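Local coordinates for PbSGBP-B lipoprotein (Prevotella bryantii B14, PDB 6D2Y), which probably binds polysaccharide at the cell surface as a lipoprotein of a polysaccharide utilization locus, and carries a bound magnesium ion, at residues I130-V135 with G208-P213; E103-V108 with L157-Y162; M259-T264 with D276-E281; Y282-W287 with H296-D301. All blocks are in the same frame, centred on the assembly; numbering follows the deposited sequence.

Contact 1: residues I130-V135 with G208-P213; sequences ISAPSV and GSTNAP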
loop_
_atom_site.group_PDB
_atom_site.type_symbol
_atom_site.label_atom_id
_atom_site.label_comp_id
_atom_site.label_asym_id
_atom_site.label_seq_id
_atom_site.Cartn_x
_atom_site.Cartn_y
_atom_site.Cartn_z
ATOM N N ILE A 130 -5.412 -19.979 10.923
ATOM C CA ILE A 130 -5.852 -18.639 10.559
ATOM C C ILE A 130 -4.765 -17.996 9.708
ATOM O O ILE A 130 -3.572 -18.265 9.886
ATOM C CB ILE A 130 -6.163 -17.784 11.807
ATOM C CG1 ILE A 130 -7.168 -18.502 12.709
ATOM C CG2 ILE A 130 -6.699 -16.414 11.413
ATOM C CD1 ILE A 130 -8.589 -18.473 12.190
ATOM N N SER A 131 -5.189 -17.152 8.770
ATOM C CA SER A 131 -4.249 -16.482 7.883
ATOM C C SER A 131 -3.248 -15.649 8.675
ATOM O O SER A 131 -3.581 -15.057 9.705
ATOM C CB SER A 131 -5.004 -15.596 6.892
ATOM O OG SER A 131 -4.112 -14.954 6.000
ATOM N N ALA A 132 -2.009 -15.621 8.187
ATOM C CA ALA A 132 -0.976 -14.780 8.763
ATOM C C ALA A 132 -1.328 -13.306 8.562
ATOM O O ALA A 132 -2.166 -12.972 7.721
ATOM C CB ALA A 132 0.374 -15.100 8.124
ATOM N N PRO A 133 -0.713 -12.405 9.330
ATOM C CA PRO A 133 -1.025 -10.980 9.165
ATOM C C PRO A 133 -0.644 -10.487 7.778
ATOM O O PRO A 133 0.355 -10.913 7.197
ATOM C CB PRO A 133 -0.183 -10.301 10.250
ATOM C CG PRO A 133 0.100 -11.366 11.243
ATOM C CD PRO A 133 0.213 -12.632 10.454
ATOM N N SER A 134 -1.464 -9.589 7.242
ATOM C CA SER A 134 -1.178 -8.905 5.992
ATOM C C SER A 134 -0.906 -7.442 6.301
ATOM O O SER A 134 -1.697 -6.795 6.995
ATOM C CB SER A 134 -2.339 -9.038 5.004
ATOM O OG SER A 134 -3.310 -8.029 5.219
ATOM N N VAL A 135 0.215 -6.929 5.805
ATOM C CA VAL A 135 0.630 -5.553 6.047
ATOM C C VAL A 135 0.564 -4.807 4.725
ATOM O O VAL A 135 1.170 -5.230 3.734
ATOM C CB VAL A 135 2.040 -5.485 6.649
ATOM C CG1 VAL A 135 2.389 -4.052 7.005
ATOM C CG2 VAL A 135 2.136 -6.386 7.867
ATOM N N GLY A 208 1.794 -16.486 12.323
ATOM C CA GLY A 208 2.918 -16.324 11.420
ATOM C C GLY A 208 3.550 -14.948 11.401
ATOM O O GLY A 208 3.088 -14.027 12.084
ATOM N N SER A 209 4.615 -14.801 10.613
ATOM C CA SER A 209 5.339 -13.547 10.459
ATOM C C SER A 209 5.278 -13.106 9.004
ATOM O O SER A 209 5.388 -13.931 8.091
ATOM C CB SER A 209 6.803 -13.694 10.887
ATOM O OG SER A 209 6.942 -13.615 12.292
ATOM N N THR A 210 5.108 -11.803 8.791
ATOM C CA THR A 210 5.051 -11.247 7.446
ATOM C C THR A 210 5.776 -9.910 7.419
ATOM O O THR A 210 5.563 -9.067 8.295
ATOM C CB THR A 210 3.603 -11.077 6.972
ATOM O OG1 THR A 210 2.806 -10.547 8.038
ATOM C CG2 THR A 210 3.025 -12.417 6.524
ATOM N N ASN A 211 6.631 -9.726 6.415
ATOM C CA ASN A 211 7.403 -8.500 6.283
ATOM C C ASN A 211 6.529 -7.363 5.771
ATOM O O ASN A 211 5.703 -7.549 4.874
ATOM C CB ASN A 211 8.584 -8.707 5.334
ATOM C CG ASN A 211 9.810 -9.256 6.037
ATOM O OD1 ASN A 211 9.730 -10.231 6.784
ATOM N ND2 ASN A 211 10.956 -8.627 5.802
ATOM N N ALA A 212 6.722 -6.181 6.345
ATOM C CA ALA A 212 6.014 -4.999 5.890
ATOM C C ALA A 212 6.631 -4.477 4.593
ATOM O O ALA A 212 7.846 -4.563 4.398
ATOM C CB ALA A 212 6.057 -3.910 6.954
ATOM N N PRO A 213 5.813 -3.929 3.690
ATOM C CA PRO A 213 6.360 -3.390 2.437
ATOM C C PRO A 213 6.906 -1.981 2.594
ATOM O O PRO A 213 6.766 -1.153 1.689
ATOM C CB PRO A 213 5.152 -3.417 1.496
ATOM C CG PRO A 213 3.988 -3.207 2.408
ATOM C CD PRO A 213 4.340 -3.894 3.709
#
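Thr210 OG1 gives its hydrogen to the carbonyl oxygen of Pro133, with 2.6 Å between OG1 and Pro133 O. The hydroxyl does not approach in the plane of that carbonyl: it stands above it, 48° out, and meets neither lone pair squarely. OG1 is set between the backbone N and carbonyl carbon of Thr210, and both it and CG2 lie close to Pro133 O, OG1 as the donor. The methyl also borders the preceding residue, where Thr210 CG2 lies 4.1 Å from Ala132 CB. Pro133 CD packs 3.6 Å from Gly208 O, and its CB lies near the threonine hydroxyl. At Gly208 the chain comes close to Ala132, with 4.3 Å between Gly208 CA and Ala132 CB; a positive phi suits a residue without a side chain. Further on the contact becomes apolar. Val135 holds CG1 anti to its backbone N (chi1 -175°), and this one methyl meets both Ala212 CB at 3.7 Å and Pro213 CD at 3.8 Å. Pro213 CD also rests 3.4 Å from Val135 O. Residues 132-135 and 208-213 run nearly the same way, 18° apart, yet they pair with different neighbours: Ser134 bonds through its backbone to Asp154, whereas Thr210 and Ala212 bond to Val203 and Ile201. Strands 134-138 and 208-215 are each outermost in their own antiparallel sheet, and they meet side by side along one margin of the beta sandwich expected of an IPT/TIG domain, an immunoglobulin-like E-set fold.

Contact 2: residues E103-V108 with L157-Y162; sequences EIPSVV and LDYDNY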
loop_
_atom_site.group_PDB
_atom_site.type_symbol
_atom_site.label_atom_id
_atom_site.label_comp_id
_atom_site.label_asym_id
_atom_site.label_seq_id
_atom_site.Cartn_x
_atom_site.Cartn_y
_atom_site.Cartn_z
ATOM N N GLU A 103 -15.885 -18.083 11.836
ATOM C CA GLU A 103 -15.502 -16.917 12.620
ATOM C C GLU A 103 -14.146 -17.114 13.288
ATOM O O GLU A 103 -13.795 -18.220 13.710
ATOM C CB GLU A 103 -16.566 -16.615 13.673
ATOM C CG GLU A 103 -17.862 -16.085 13.090
ATOM C CD GLU A 103 -17.640 -14.892 12.179
ATOM O OE1 GLU A 103 -16.861 -13.989 12.555
ATOM O OE2 GLU A 103 -18.242 -14.861 11.086
ATOM N N ILE A 104 -13.389 -16.029 13.378
ATOM C CA ILE A 104 -12.096 -16.050 14.070
ATOM C C ILE A 104 -12.337 -16.210 15.569
ATOM O O ILE A 104 -13.177 -15.491 16.138
ATOM C CB ILE A 104 -11.317 -14.766 13.773
ATOM C CG1 ILE A 104 -10.608 -14.866 12.421
ATOM C CG2 ILE A 104 -10.312 -14.472 14.882
ATOM C CD1 ILE A 104 -10.562 -13.561 11.664
ATOM N N PRO A 105 -11.647 -17.124 16.246
ATOM C CA PRO A 105 -11.856 -17.281 17.691
ATOM C C PRO A 105 -11.280 -16.108 18.472
ATOM O O PRO A 105 -10.181 -15.627 18.185
ATOM C CB PRO A 105 -11.118 -18.585 18.014
ATOM C CG PRO A 105 -10.062 -18.686 16.946
ATOM C CD PRO A 105 -10.679 -18.097 15.710
ATOM N N SER A 106 -12.036 -15.652 19.476
ATOM C CA SER A 106 -11.580 -14.540 20.307
ATOM C C SER A 106 -10.607 -15.006 21.384
ATOM O O SER A 106 -9.634 -14.309 21.687
ATOM C CB SER A 106 -12.773 -13.826 20.945
ATOM O OG SER A 106 -13.445 -13.020 19.991
ATOM N N VAL A 107 -10.855 -16.168 21.984
ATOM C CA VAL A 107 -9.924 -16.816 22.904
ATOM C C VAL A 107 -9.540 -18.154 22.279
ATOM O O VAL A 107 -10.397 -19.017 22.052
ATOM C CB VAL A 107 -10.524 -16.980 24.309
ATOM C CG1 VAL A 107 -11.923 -17.558 24.236
ATOM C CG2 VAL A 107 -9.614 -17.863 25.172
ATOM N N VAL A 108 -8.262 -18.311 21.943
ATOM C CA VAL A 108 -7.768 -19.492 21.246
ATOM C C VAL A 108 -7.099 -20.415 22.253
ATOM O O VAL A 108 -6.249 -19.985 23.042
ATOM C CB VAL A 108 -6.808 -19.101 20.106
ATOM C CG1 VAL A 108 -5.705 -18.176 20.599
ATOM C CG2 VAL A 108 -6.202 -20.341 19.455
ATOM N N LEU A 157 -4.326 -10.116 14.929
ATOM C CA LEU A 157 -5.029 -10.754 16.034
ATOM C C LEU A 157 -4.074 -10.930 17.208
ATOM O O LEU A 157 -3.027 -11.574 17.074
ATOM C CB LEU A 157 -5.623 -12.092 15.597
ATOM C CG LEU A 157 -6.218 -12.066 14.188
ATOM C CD1 LEU A 157 -6.434 -13.471 13.654
ATOM C CD2 LEU A 157 -7.517 -11.270 14.172
ATOM N N ASP A 158 -4.445 -10.361 18.352
ATOM C CA ASP A 158 -3.622 -10.341 19.554
ATOM C C ASP A 158 -4.299 -11.165 20.642
ATOM O O ASP A 158 -5.487 -10.973 20.921
ATOM C CB ASP A 158 -3.406 -8.899 20.025
ATOM C CG ASP A 158 -2.534 -8.807 21.261
ATOM O OD1 ASP A 158 -1.373 -9.262 21.210
ATOM O OD2 ASP A 158 -3.007 -8.263 22.281
ATOM N N TYR A 159 -3.544 -12.079 21.251
ATOM C CA TYR A 159 -4.061 -12.961 22.287
ATOM C C TYR A 159 -3.185 -12.873 23.528
ATOM O O TYR A 159 -2.013 -12.494 23.462
ATOM C CB TYR A 159 -4.126 -14.421 21.819
ATOM C CG TYR A 159 -5.034 -14.673 20.637
ATOM C CD1 TYR A 159 -4.509 -14.921 19.375
ATOM C CD2 TYR A 159 -6.415 -14.681 20.785
ATOM C CE1 TYR A 159 -5.331 -15.159 18.293
ATOM C CE2 TYR A 159 -7.246 -14.920 19.707
ATOM C CZ TYR A 159 -6.698 -15.158 18.462
ATOM O OH TYR A 159 -7.516 -15.395 17.382
ATOM N N ASP A 160 -3.776 -13.241 24.669
ATOM C CA ASP A 160 -3.022 -13.299 25.918
ATOM C C ASP A 160 -1.888 -14.311 25.827
ATOM O O ASP A 160 -0.732 -13.998 26.136
ATOM C CB ASP A 160 -3.953 -13.650 27.079
ATOM C CG ASP A 160 -4.957 -12.560 27.370
ATOM O OD1 ASP A 160 -5.805 -12.757 28.269
ATOM O OD2 ASP A 160 -4.899 -11.505 26.706
ATOM N N ASN A 161 -2.203 -15.534 25.400
ATOM C CA ASN A 161 -1.210 -16.598 25.321
ATOM C C ASN A 161 -0.260 -16.442 24.140
ATOM O O ASN A 161 0.716 -17.197 24.051
ATOM C CB ASN A 161 -1.910 -17.959 25.258
ATOM C CG ASN A 161 -3.152 -17.939 24.384
ATOM O OD1 ASN A 161 -3.906 -16.963 24.374
ATOM N ND2 ASN A 161 -3.376 -19.024 23.651
ATOM N N TYR A 162 -0.512 -15.496 23.241
ATOM C CA TYR A 162 0.404 -15.226 22.141
ATOM C C TYR A 162 0.225 -13.791 21.659
ATOM O O TYR A 162 -0.657 -13.515 20.835
ATOM C CB TYR A 162 0.185 -16.210 20.990
ATOM C CG TYR A 162 1.444 -16.509 20.206
ATOM C CD1 TYR A 162 2.105 -15.505 19.508
ATOM C CD2 TYR A 162 1.973 -17.794 20.165
ATOM C CE1 TYR A 162 3.257 -15.770 18.791
ATOM C CE2 TYR A 162 3.126 -18.069 19.449
ATOM C CZ TYR A 162 3.763 -17.054 18.765
ATOM O OH TYR A 162 4.909 -17.320 18.052
HETATM O O HOH W 1 -6.596 -16.548 23.919
#
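Tyr159 reaches from the loop 157-162 into the bend of the loop 103-108, and its ring is met on one face, along one edge and at its hydroxyl. With CG anti to the carbonyl carbon, the CB-CG bond carries the ring under Val108, so that CG, CD1, CD2 and CE1 all lie beneath the CG1 methyl of that valine. Val108 CG1 sits over the ring centre, 3.4 Å from the centroid of the Tyr159 ring and only 7° off its normal, a CH-pi contact. Farther out, CD2 and CE2 turn their edge to the backbone of Ser106; Tyr159 CE2 comes to 3.2 Å from Ser106 O. At the tip, Tyr159 OH donates to Pro105 O at 2.8 Å, almost in line with the C=O bond (162°). Ile104 CG2 lies 3.9 Å from Tyr159 OH and also touches Leu157 CD1, which adds an apolar patch beside the hydroxyl. Tyr207 OH is a second hydrogen-bonding partner of the phenol. Past the ring, Asn161 ND2 donates to Val108 O at 3.1 Å, bent at 139°, while a water accepts from Val108 N and donates to Asn161 OD1. One side-chain amide thus serves both the N-H and the C=O of Val108, directly and through water. These loops, one from each of two neighbouring beta regions, meet through side chains that bond to peptide groups of the other loop, with a buried ring packed between backbone carbonyls and the valine methyl.

Contact 3: residues M259-T264 with D276-E281; sequences MQIGNT and DEFSFE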
loop_
_atom_site.group_PDB
_atom_site.type_symbol
_atom_site.label_atom_id
_atom_site.label_comp_id
_atom_site.label_asym_id
_atom_site.label_seq_id
_atom_site.Cartn_x
_atom_site.Cartn_y
_atom_site.Cartn_z
HETATM N N MSE A 259 8.408 20.097 -1.514
HETATM C CA MSE A 259 7.918 20.722 -2.733
HETATM C C MSE A 259 6.425 20.977 -2.585
HETATM O O MSE A 259 5.694 20.122 -2.089
HETATM C CB MSE A 259 8.236 19.840 -3.941
HETATM C CG MSE A 259 7.932 20.435 -5.305
HETATM SE SE MSE A 259 6.066 20.311 -5.834
HETATM C CE MSE A 259 5.993 18.404 -6.177
ATOM N N GLN A 260 5.973 22.160 -2.993
ATOM C CA GLN A 260 4.606 22.596 -2.744
ATOM C C GLN A 260 3.890 22.866 -4.058
ATOM O O GLN A 260 4.394 23.611 -4.906
ATOM C CB GLN A 260 4.577 23.850 -1.867
ATOM C CG GLN A 260 3.177 24.402 -1.638
ATOM C CD GLN A 260 3.181 25.657 -0.789
ATOM O OE1 GLN A 260 3.697 25.669 0.329
ATOM N NE2 GLN A 260 2.583 26.718 -1.311
ATOM N N ILE A 261 2.714 22.263 -4.214
ATOM C CA ILE A 261 1.823 22.526 -5.336
ATOM C C ILE A 261 0.674 23.387 -4.832
ATOM O O ILE A 261 0.046 23.064 -3.815
ATOM C CB ILE A 261 1.304 21.216 -5.955
ATOM C CG1 ILE A 261 2.466 20.353 -6.450
ATOM C CG2 ILE A 261 0.327 21.502 -7.082
ATOM C CD1 ILE A 261 2.028 19.008 -6.993
ATOM N N GLY A 262 0.399 24.482 -5.535
ATOM C CA GLY A 262 -0.601 25.428 -5.089
ATOM C C GLY A 262 -0.068 26.343 -4.001
ATOM O O GLY A 262 1.059 26.213 -3.520
ATOM N N ASN A 263 -0.910 27.293 -3.608
ATOM C CA ASN A 263 -0.550 28.254 -2.576
ATOM C C ASN A 263 -1.829 28.857 -2.012
ATOM O O ASN A 263 -2.930 28.596 -2.499
ATOM C CB ASN A 263 0.385 29.341 -3.121
ATOM C CG ASN A 263 1.308 29.905 -2.055
ATOM O OD1 ASN A 263 1.140 29.636 -0.864
ATOM N ND2 ASN A 263 2.290 30.691 -2.481
ATOM N N THR A 264 -1.663 29.669 -0.972
ATOM C CA THR A 264 -2.807 30.265 -0.296
ATOM C C THR A 264 -3.538 31.222 -1.228
ATOM O O THR A 264 -2.929 32.124 -1.812
ATOM C CB THR A 264 -2.354 31.001 0.964
ATOM O OG1 THR A 264 -1.336 30.238 1.623
ATOM C CG2 THR A 264 -3.528 31.200 1.914
ATOM N N ASP A 276 -1.146 25.944 -14.952
ATOM C CA ASP A 276 0.229 25.529 -14.679
ATOM C C ASP A 276 0.691 25.844 -13.260
ATOM O O ASP A 276 1.801 25.435 -12.888
ATOM C CB ASP A 276 1.201 26.178 -15.676
ATOM C CG ASP A 276 0.777 25.990 -17.121
ATOM O OD1 ASP A 276 0.903 26.939 -17.917
ATOM O OD2 ASP A 276 0.299 24.870 -17.446
ATOM N N GLU A 277 -0.118 26.553 -12.468
ATOM C CA GLU A 277 0.218 26.752 -11.066
ATOM C C GLU A 277 0.265 25.440 -10.296
ATOM O O GLU A 277 0.885 25.384 -9.229
ATOM C CB GLU A 277 -0.784 27.696 -10.402
ATOM C CG GLU A 277 -0.631 29.156 -10.789
ATOM C CD GLU A 277 0.516 29.830 -10.061
ATOM O OE1 GLU A 277 0.825 29.415 -8.923
ATOM O OE2 GLU A 277 1.102 30.783 -10.620
ATOM N N PHE A 278 -0.375 24.389 -10.805
ATOM C CA PHE A 278 -0.405 23.083 -10.156
ATOM C C PHE A 278 0.354 22.036 -10.964
ATOM O O PHE A 278 -0.082 20.891 -11.092
ATOM C CB PHE A 278 -1.842 22.631 -9.918
ATOM C CG PHE A 278 -2.772 23.741 -9.513
ATOM C CD1 PHE A 278 -2.749 24.231 -8.217
ATOM C CD2 PHE A 278 -3.684 24.272 -10.410
ATOM C CE1 PHE A 278 -3.604 25.250 -7.829
ATOM C CE2 PHE A 278 -4.544 25.286 -10.029
ATOM C CZ PHE A 278 -4.504 25.777 -8.736
ATOM N N SER A 279 1.498 22.418 -11.521
ATOM C CA SER A 279 2.327 21.512 -12.306
ATOM C C SER A 279 3.748 21.526 -11.761
ATOM O O SER A 279 4.391 22.580 -11.725
ATOM C CB SER A 279 2.323 21.903 -13.788
ATOM O OG SER A 279 3.234 21.104 -14.524
ATOM N N PHE A 280 4.230 20.364 -11.330
ATOM C CA PHE A 280 5.642 20.161 -11.042
ATOM C C PHE A 280 6.249 19.363 -12.186
ATOM O O PHE A 280 5.687 18.344 -12.602
ATOM C CB PHE A 280 5.851 19.429 -9.715
ATOM C CG PHE A 280 7.257 18.941 -9.512
ATOM C CD1 PHE A 280 7.576 17.608 -9.712
ATOM C CD2 PHE A 280 8.261 19.816 -9.131
ATOM C CE1 PHE A 280 8.874 17.153 -9.533
ATOM C CE2 PHE A 280 9.562 19.369 -8.948
ATOM C CZ PHE A 280 9.867 18.035 -9.150
ATOM N N GLU A 281 7.385 19.828 -12.700
ATOM C CA GLU A 281 7.999 19.231 -13.879
ATOM C C GLU A 281 9.483 19.014 -13.632
ATOM O O GLU A 281 10.222 19.975 -13.393
ATOM C CB GLU A 281 7.782 20.114 -15.114
ATOM C CG GLU A 281 6.328 20.500 -15.364
ATOM C CD GLU A 281 6.175 21.876 -15.995
ATOM O OE1 GLU A 281 7.203 22.545 -16.235
ATOM O OE2 GLU A 281 5.023 22.285 -16.257
HETATM O O HOH W 2 1.243 26.853 -7.260
#
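Met259, present as selenomethionine, lays its terminal methyl over one face of the Phe280 ring, in a Met-aromatic contact between two beta sheets of the probable glycan-binding domain. CE lies 4.1 Å from the centroid of the Phe280 ring, 29° off its normal, displaced toward Phe280 CG. The selenium comes in obliquely, 4.7 Å from the same centroid. The chain gets there by bending at chi2 (-81°) and again at chi3, which brings CE over the ring and leaves SE oblique to it, while Met259 CG stays near Phe280 CD2. Next along the strand, Ile261 points CG2 into the backbone of Phe278, 3.5 Å from Phe278 CA, and the same methyl lies near the edge of that ring, as does Gly262 CA. Strand 258-261 bonds to Ile246 and Ile451, whereas Phe278 and Phe280 bond to Leu428 and Ile426; Met259, Ile261, Phe278 and Phe280 pack between the two sheets, as in a beta sandwich. The side chain of Met259 is also about 8 Å from the bound magnesium ion. At the outer end a water bridges the segments: it accepts a weak bond from Gly262 N and donates to Glu277 O and to Glu277 OE1, with 3.1 Å between the water and Glu277 OE1.

Contact 4: residues Y282-W287 with H296-D301; sequences YWAGNW and HPRLCD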
loop_
_atom_site.group_PDB
_atom_site.type_symbol
_atom_site.label_atom_id
_atom_site.label_comp_id
_atom_site.label_asym_id
_atom_site.label_seq_id
_atom_site.Cartn_x
_atom_site.Cartn_y
_atom_site.Cartn_z
ATOM N N TYR A 282 9.917 17.756 -13.690
ATOM C CA TYR A 282 11.336 17.415 -13.745
ATOM C C TYR A 282 11.610 16.755 -15.089
ATOM O O TYR A 282 11.217 15.606 -15.317
ATOM C CB TYR A 282 11.759 16.495 -12.602
ATOM C CG TYR A 282 13.217 16.091 -12.715
ATOM C CD1 TYR A 282 14.222 16.903 -12.208
ATOM C CD2 TYR A 282 13.589 14.915 -13.356
ATOM C CE1 TYR A 282 15.553 16.551 -12.323
ATOM C CE2 TYR A 282 14.919 14.556 -13.478
ATOM C CZ TYR A 282 15.896 15.378 -12.958
ATOM O OH TYR A 282 17.222 15.024 -13.071
ATOM N N TRP A 283 12.294 17.473 -15.970
ATOM C CA TRP A 283 12.677 16.958 -17.279
ATOM C C TRP A 283 14.178 16.704 -17.275
ATOM O O TRP A 283 14.960 17.596 -16.930
ATOM C CB TRP A 283 12.281 17.936 -18.387
ATOM C CG TRP A 283 10.827 18.329 -18.342
ATOM C CD1 TRP A 283 9.807 17.638 -17.747
ATOM C CD2 TRP A 283 10.233 19.501 -18.916
ATOM N NE1 TRP A 283 8.620 18.309 -17.915
ATOM C CE2 TRP A 283 8.853 19.454 -18.629
ATOM C CE3 TRP A 283 10.734 20.584 -19.644
ATOM C CZ2 TRP A 283 7.971 20.450 -19.045
ATOM C CZ3 TRP A 283 9.857 21.570 -20.055
ATOM C CH2 TRP A 283 8.491 21.498 -19.755
ATOM N N ALA A 284 14.572 15.483 -17.631
ATOM C CA ALA A 284 15.984 15.129 -17.652
ATOM C C ALA A 284 16.719 15.913 -18.732
ATOM O O ALA A 284 16.166 16.209 -19.795
ATOM C CB ALA A 284 16.152 13.628 -17.888
ATOM N N GLY A 285 17.970 16.248 -18.452
ATOM C CA GLY A 285 18.796 17.022 -19.353
ATOM C C GLY A 285 18.931 18.465 -18.896
ATOM O O GLY A 285 18.229 18.941 -18.004
ATOM N N ASN A 286 19.867 19.164 -19.533
ATOM C CA ASN A 286 20.112 20.571 -19.225
ATOM C C ASN A 286 20.766 21.255 -20.426
ATOM O O ASN A 286 21.864 21.806 -20.349
ATOM C CB ASN A 286 20.957 20.699 -17.958
ATOM C CG ASN A 286 20.937 22.105 -17.378
ATOM O OD1 ASN A 286 19.993 22.866 -17.595
ATOM N ND2 ASN A 286 21.976 22.450 -16.626
ATOM N N TRP A 287 20.073 21.224 -21.566
ATOM C CA TRP A 287 20.466 21.963 -22.770
ATOM C C TRP A 287 21.849 21.561 -23.280
ATOM O O TRP A 287 22.584 22.393 -23.819
ATOM C CB TRP A 287 20.414 23.477 -22.537
ATOM C CG TRP A 287 19.143 23.970 -21.914
ATOM C CD1 TRP A 287 18.874 24.087 -20.583
ATOM C CD2 TRP A 287 17.969 24.418 -22.602
ATOM N NE1 TRP A 287 17.603 24.578 -20.398
ATOM C CE2 TRP A 287 17.028 24.790 -21.623
ATOM C CE3 TRP A 287 17.623 24.542 -23.952
ATOM C CZ2 TRP A 287 15.763 25.275 -21.950
ATOM C CZ3 TRP A 287 16.368 25.021 -24.275
ATOM C CH2 TRP A 287 15.453 25.382 -23.278
ATOM N N HIS A 296 21.109 17.139 -14.395
ATOM C CA HIS A 296 19.738 16.639 -14.412
ATOM C C HIS A 296 19.685 15.245 -15.024
ATOM O O HIS A 296 19.251 15.088 -16.172
ATOM C CB HIS A 296 18.812 17.588 -15.176
ATOM C CG HIS A 296 18.772 18.975 -14.618
ATOM N ND1 HIS A 296 18.246 20.042 -15.316
ATOM C CD2 HIS A 296 19.185 19.472 -13.428
ATOM C CE1 HIS A 296 18.341 21.136 -14.582
ATOM N NE2 HIS A 296 18.906 20.817 -13.432
ATOM N N PRO A 297 20.094 14.213 -14.292
ATOM C CA PRO A 297 20.121 12.865 -14.867
ATOM C C PRO A 297 18.722 12.307 -15.063
ATOM O O PRO A 297 17.734 12.802 -14.513
ATOM C CB PRO A 297 20.893 12.054 -13.824
ATOM C CG PRO A 297 20.586 12.749 -12.533
ATOM C CD PRO A 297 20.466 14.215 -12.865
ATOM N N ARG A 298 18.651 11.251 -15.869
ATOM C CA ARG A 298 17.408 10.510 -16.017
ATOM C C ARG A 298 17.046 9.850 -14.693
ATOM O O ARG A 298 17.913 9.342 -13.974
ATOM C CB ARG A 298 17.546 9.459 -17.121
ATOM C CG ARG A 298 17.503 10.041 -18.527
ATOM C CD ARG A 298 18.302 9.216 -19.530
ATOM N NE ARG A 298 17.806 7.849 -19.663
ATOM C CZ ARG A 298 18.536 6.764 -19.422
ATOM N NH1 ARG A 298 19.801 6.883 -19.042
ATOM N NH2 ARG A 298 18.003 5.560 -19.568
ATOM N N LEU A 299 15.755 9.866 -14.360
ATOM C CA LEU A 299 15.327 9.306 -13.084
ATOM C C LEU A 299 15.575 7.804 -13.014
ATOM O O LEU A 299 15.787 7.261 -11.925
ATOM C CB LEU A 299 13.851 9.620 -12.843
ATOM C CG LEU A 299 13.547 11.105 -12.652
ATOM C CD1 LEU A 299 12.061 11.323 -12.460
ATOM C CD2 LEU A 299 14.329 11.659 -11.470
ATOM N N CYS A 300 15.568 7.119 -14.161
ATOM C CA CYS A 300 15.840 5.686 -14.172
ATOM C C CYS A 300 17.297 5.369 -13.863
ATOM O O CYS A 300 17.619 4.212 -13.574
ATOM C CB CYS A 300 15.454 5.088 -15.523
ATOM S SG CYS A 300 16.213 5.912 -16.938
ATOM N N ASP A 301 18.183 6.362 -13.928
ATOM C CA ASP A 301 19.563 6.193 -13.498
ATOM C C ASP A 301 19.773 6.578 -12.041
ATOM O O ASP A 301 20.786 6.189 -11.450
ATOM C CB ASP A 301 20.501 7.024 -14.379
ATOM C CG ASP A 301 20.605 6.486 -15.790
ATOM O OD1 ASP A 301 20.514 5.252 -15.967
ATOM O OD2 ASP A 301 20.776 7.298 -16.722
#
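Where strand 279-282 leaves its sheet, the chain runs through a loop and returns to the short helix 299-302, and this contact ties the outgoing and returning arms together within the putative xyloglucan-binding domain. Gly285 and His296 are joined by two hydrogen bonds. Gly285 N donates to His296 O at 2.9 Å, nearly straight at 167°, and His296 ND1 donates back to Gly285 O, also at 2.9 Å but more bent. Gly285 O lies at the edge of the imidazole, somewhat out of the ring plane; chi1 of -59° puts CG beside the backbone N of His296, a setting from which ND1 faces Gly285 O. Asn286 flanks the ring obliquely, with CB 3.8 Å from His296 ND1 and the amide plane 36° from that of the ring. Deeper in, Tyr282 extends past this pair, and its OH donates to Pro297 O at 2.7 Å, in the carbonyl plane and on a lone pair. Leu299 CD2 packs 3.6 Å from Tyr282 CE2, while Ala284 CB fits against Arg298 CA at 3.8 Å. Phe224 meets the Tyr282 ring edge-to-face, and Glu235 accepts from His296 N. Arg298 and Asp301 form their own salt bridge, with NH1 of Arg298 2.6 Å from OD2 of Asp301. Two successive carbonyls, those of His296 and Pro297, are thus each satisfied by a donor from the outgoing arm. His296 ND1 carries a hydrogen in its bond to Gly285 O, and that bond helps to set the rotation of the ring.

Contacts 1 and 2 adjoin: Ile130, at the start of contact 1, packs on Leu157, Pro105 and Ile104 of contact 2. Contact 1 joins the margins of two sheets and contact 2 two irregular loops, and both are only partly buried. Contacts 3 and 4 lie in the probable glycan-binding domain, with centres at least 38 Å from those of the first two, and are more deeply buried; they follow one another along strand 279-282. Contact 3 is chiefly apolar, between sheets, and uses water at its outer end. Contact 4 relies on direct bonds to loop carbonyls. Tyrosine hydroxyls donate to proline carbonyls in contacts 2 and 4, whereas a threonine does so in contact 1.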